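Local coordinates for interpain A (Prevotella intermedia, PDB 3BB7), which probably acts as a secreted cysteine protease of the streptopain-like C10 family, captured here as a zymogen fragment with its prosegment still attached, at residues K76-L90 with V270-N283. The protein carries 1 engineered substitution. Sequence-based numbering, arbitrary orientation. Where two conformers were deposited one is given.
Sequences KPDPSKYAAEVSTLL and VIDGYNKAGLVSVN
Val86 forms a single antiparallel bridge with Tyr274 at the end of strand 267-274, a hydrogen-bonded pair in which Val86 N meets Tyr274 O at 2.9 Å and Val86 O accepts from Tyr274 N. Further along, Leu89 N donates to Asp272 O, which extends the backbone attachment. Gly273 CA lies close against Val86 O, a tight backbone approach beside the bridge. The Tyr274 ring is fixed from several directions: Val86 lies over one face, its CG2 3.6 Å from Tyr274 CE1, while Pro77 CB approaches CE2 obliquely. At the ring edge Tyr274 OH donates to Ala83 O over 2.7 Å, and Thr246 of helix 234-246 binds the same hydroxyl. With chi1 at 60°, Tyr274 CG sits between the backbone N and the carbonyl carbon, which turns the ring alongside 76-90.

Asp272 splits its carboxylate between two tasks. Asp272 OD1 receives Leu90 N on its anti side at 3.0 Å (N-H...O 156°), and Asp272 OD2 receives Ser281 OG on its syn side at 2.6 Å, both donors tilted from the carboxylate plane. Ser281 OG also lies 2.8 Å from Thr88 OG1, so a polar chain runs from exposed Thr88 to the buried Ser281 and Asp272, linking the loop to both strands. Next to Asp272, Leu90 CD2 packs on Val270 CG1 at 3.7 Å, near helix 116-128, which begins at the engineered Ala116, at the predicted nucleophile position. Pro77 CD rests 3.4 Å from Lys276 O in the type I turn Asn275-Gly278. The arrangement is thus a beta-hairpin of the antiparallel central sheet, consistent with the papain-like (clan CA) fold, clasped along its turn end and strand 267-274 by the irregular loop after helix 49-68.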
# COMPACT_ATOMS: atom_id res chain seq x y z
N LYS A 76 17.69 1.63 11.89
CA LYS A 76 17.14 2.93 12.27
C LYS A 76 17.72 3.99 11.34
O LYS A 76 18.89 3.86 10.92
CB LYS A 76 17.48 3.24 13.73
CG LYS A 76 16.84 2.27 14.71
CD LYS A 76 16.94 2.78 16.11
CE LYS A 76 16.43 1.78 17.10
NZ LYS A 76 16.40 2.30 18.50
N PRO A 77 16.94 5.03 11.03
CA PRO A 77 17.43 6.08 10.13
C PRO A 77 18.56 6.88 10.79
O PRO A 77 18.40 7.34 11.93
CB PRO A 77 16.20 6.97 9.92
CG PRO A 77 15.33 6.72 11.14
CD PRO A 77 15.55 5.29 11.47
N ASP A 78 19.67 7.06 10.07
CA ASP A 78 20.81 7.83 10.59
C ASP A 78 20.48 9.31 10.45
O ASP A 78 20.38 9.79 9.34
CB ASP A 78 22.03 7.48 9.73
CG ASP A 78 23.31 8.16 10.21
OD1 ASP A 78 24.38 7.70 9.77
OD2 ASP A 78 23.26 9.11 11.00
N PRO A 79 20.32 10.04 11.58
CA PRO A 79 19.93 11.44 11.46
C PRO A 79 21.01 12.35 10.88
O PRO A 79 20.74 13.53 10.63
CB PRO A 79 19.57 11.83 12.90
CG PRO A 79 20.33 10.91 13.74
CD PRO A 79 20.46 9.63 12.99
N SER A 80 22.22 11.82 10.66
CA SER A 80 23.26 12.57 9.96
C SER A 80 23.10 12.47 8.44
O SER A 80 23.73 13.24 7.71
CB SER A 80 24.66 12.11 10.39
OG SER A 80 25.03 10.89 9.75
N LYS A 81 22.28 11.52 7.99
CA LYS A 81 22.04 11.26 6.56
C LYS A 81 20.62 11.61 6.09
O LYS A 81 20.41 11.90 4.89
CB LYS A 81 22.29 9.77 6.24
CG LYS A 81 23.75 9.27 6.29
CD LYS A 81 23.90 7.86 5.60
CE LYS A 81 23.61 6.68 6.57
NZ LYS A 81 23.20 5.35 5.93
N TYR A 82 19.64 11.53 6.99
CA TYR A 82 18.21 11.67 6.65
C TYR A 82 17.48 12.49 7.68
O TYR A 82 18.04 12.74 8.75
CB TYR A 82 17.53 10.29 6.69
CG TYR A 82 18.31 9.19 6.03
CD1 TYR A 82 18.48 9.17 4.67
CD2 TYR A 82 18.85 8.17 6.79
CE1 TYR A 82 19.20 8.12 4.05
CE2 TYR A 82 19.55 7.14 6.21
CZ TYR A 82 19.73 7.12 4.85
OH TYR A 82 20.44 6.06 4.34
N ALA A 83 16.23 12.84 7.40
CA ALA A 83 15.39 13.37 8.45
C ALA A 83 15.35 12.44 9.63
O ALA A 83 15.33 11.19 9.50
CB ALA A 83 13.97 13.64 7.92
N ALA A 84 15.32 13.01 10.83
CA ALA A 84 15.25 12.17 12.02
C ALA A 84 14.02 11.26 12.01
O ALA A 84 14.08 10.12 12.48
CB ALA A 84 15.27 13.01 13.27
N GLU A 85 12.90 11.80 11.51
CA GLU A 85 11.63 11.08 11.42
C GLU A 85 10.83 11.84 10.37
O GLU A 85 11.12 13.02 10.10
CB GLU A 85 10.91 11.10 12.77
CG GLU A 85 10.75 12.51 13.34
CD GLU A 85 10.19 12.56 14.73
OE1 GLU A 85 9.67 11.52 15.20
OE2 GLU A 85 10.25 13.65 15.34
N VAL A 86 9.86 11.16 9.75
CA VAL A 86 8.93 11.80 8.80
C VAL A 86 7.53 11.37 9.20
O VAL A 86 7.17 10.20 9.09
CB VAL A 86 9.25 11.40 7.33
CG1 VAL A 86 8.18 11.93 6.38
CG2 VAL A 86 10.67 11.91 6.97
N SER A 87 6.73 12.29 9.74
CA SER A 87 5.41 11.90 10.21
C SER A 87 4.49 11.66 9.00
O SER A 87 4.65 12.30 7.97
CB SER A 87 4.83 12.93 11.16
OG SER A 87 4.82 14.19 10.55
N THR A 88 3.60 10.70 9.15
CA THR A 88 2.57 10.34 8.17
C THR A 88 2.18 11.49 7.25
O THR A 88 1.63 12.49 7.72
CB THR A 88 1.34 9.84 8.96
OG1 THR A 88 1.77 8.81 9.86
CG2 THR A 88 0.22 9.29 8.02
N LEU A 89 2.48 11.33 5.95
CA LEU A 89 2.23 12.35 4.95
C LEU A 89 0.82 12.37 4.37
O LEU A 89 0.28 13.46 4.08
CB LEU A 89 3.23 12.20 3.78
CG LEU A 89 4.67 12.52 4.19
CD1 LEU A 89 5.65 12.13 3.08
CD2 LEU A 89 4.86 14.02 4.51
N LEU A 90 0.22 11.18 4.15
CA LEU A 90 -1.11 11.17 3.53
C LEU A 90 -2.21 11.57 4.52
O LEU A 90 -2.09 11.34 5.75
CB LEU A 90 -1.41 9.75 3.02
CG LEU A 90 -0.98 9.31 1.62
CD1 LEU A 90 0.30 9.86 1.01
CD2 LEU A 90 -1.08 7.77 1.53
N VAL A 270 0.78 2.13 0.83
CA VAL A 270 1.65 3.30 0.73
C VAL A 270 2.51 3.41 1.99
O VAL A 270 1.98 3.31 3.12
CB VAL A 270 0.87 4.62 0.50
CG1 VAL A 270 1.83 5.81 0.35
CG2 VAL A 270 -0.04 4.46 -0.70
N ILE A 271 3.82 3.61 1.80
CA ILE A 271 4.67 4.03 2.94
C ILE A 271 4.73 5.54 2.88
O ILE A 271 5.22 6.13 1.90
CB ILE A 271 6.11 3.45 2.87
CG1 ILE A 271 6.05 1.91 3.01
CG2 ILE A 271 7.03 4.13 3.95
CD1 ILE A 271 7.39 1.26 2.72
N ASP A 272 4.28 6.17 3.95
CA ASP A 272 4.18 7.61 3.96
C ASP A 272 4.85 8.28 5.15
O ASP A 272 4.55 9.42 5.48
CB ASP A 272 2.73 8.08 3.79
CG ASP A 272 1.86 7.77 4.97
OD1 ASP A 272 0.76 8.37 5.04
OD2 ASP A 272 2.24 6.94 5.84
N GLY A 273 5.81 7.59 5.74
CA GLY A 273 6.61 8.21 6.83
C GLY A 273 7.44 7.13 7.50
O GLY A 273 7.38 5.94 7.13
N TYR A 274 8.18 7.53 8.53
CA TYR A 274 8.93 6.60 9.37
C TYR A 274 9.22 7.27 10.68
O TYR A 274 9.21 8.51 10.77
CB TYR A 274 10.22 6.13 8.71
CG TYR A 274 11.24 7.21 8.36
CD1 TYR A 274 11.30 7.76 7.08
CD2 TYR A 274 12.16 7.67 9.30
CE1 TYR A 274 12.23 8.72 6.77
CE2 TYR A 274 13.10 8.63 8.99
CZ TYR A 274 13.14 9.14 7.71
OH TYR A 274 14.07 10.09 7.39
N ASN A 275 9.46 6.46 11.70
CA ASN A 275 9.80 7.01 13.01
C ASN A 275 11.28 6.82 13.32
O ASN A 275 12.03 6.25 12.50
CB ASN A 275 8.84 6.51 14.13
CG ASN A 275 9.01 5.05 14.49
OD1 ASN A 275 9.97 4.38 14.10
ND2 ASN A 275 8.04 4.52 15.26
N LYS A 276 11.71 7.32 14.47
CA LYS A 276 13.12 7.25 14.84
C LYS A 276 13.65 5.83 14.99
O LYS A 276 14.84 5.60 14.81
CB LYS A 276 13.35 8.04 16.12
CG LYS A 276 13.13 9.49 15.93
CD LYS A 276 13.47 10.20 17.23
CE LYS A 276 13.38 11.69 17.08
NZ LYS A 276 13.48 12.34 18.45
N ALA A 277 12.77 4.89 15.35
CA ALA A 277 13.16 3.52 15.50
C ALA A 277 13.07 2.72 14.19
O ALA A 277 13.30 1.52 14.18
CB ALA A 277 12.30 2.89 16.56
N GLY A 278 12.77 3.41 13.08
CA GLY A 278 12.81 2.79 11.76
C GLY A 278 11.52 2.10 11.34
O GLY A 278 11.46 1.56 10.23
N LEU A 279 10.48 2.08 12.19
CA LEU A 279 9.15 1.64 11.70
C LEU A 279 8.62 2.58 10.63
O LEU A 279 8.88 3.79 10.67
CB LEU A 279 8.13 1.55 12.85
CG LEU A 279 8.27 0.33 13.76
CD1 LEU A 279 9.52 0.40 14.59
CD2 LEU A 279 7.01 0.24 14.62
N VAL A 280 7.89 2.05 9.66
CA VAL A 280 7.35 2.89 8.59
C VAL A 280 5.86 3.14 8.80
O VAL A 280 5.12 2.26 9.26
CB VAL A 280 7.64 2.28 7.20
CG1 VAL A 280 9.14 2.30 6.94
CG2 VAL A 280 7.07 0.85 7.08
N SER A 281 5.40 4.35 8.46
CA SER A 281 4.00 4.66 8.44
C SER A 281 3.38 4.03 7.22
O SER A 281 3.86 4.25 6.09
CB SER A 281 3.81 6.18 8.42
OG SER A 281 2.44 6.52 8.38
N VAL A 282 2.32 3.26 7.43
CA VAL A 282 1.67 2.49 6.37
C VAL A 282 0.19 2.88 6.25
O VAL A 282 -0.54 2.94 7.25
CB VAL A 282 1.75 0.99 6.64
CG1 VAL A 282 1.05 0.19 5.54
CG2 VAL A 282 3.21 0.52 6.77
N ASN A 283 -0.20 3.14 5.00
CA ASN A 283 -1.60 3.30 4.63
C ASN A 283 -1.97 2.10 3.79
O ASN A 283 -1.54 1.99 2.66
CB ASN A 283 -1.79 4.61 3.88
CG ASN A 283 -3.26 4.92 3.62
OD1 ASN A 283 -4.00 4.05 3.16
ND2 ASN A 283 -3.69 6.15 3.96
O HOH W 1 17.01 7.20 14.65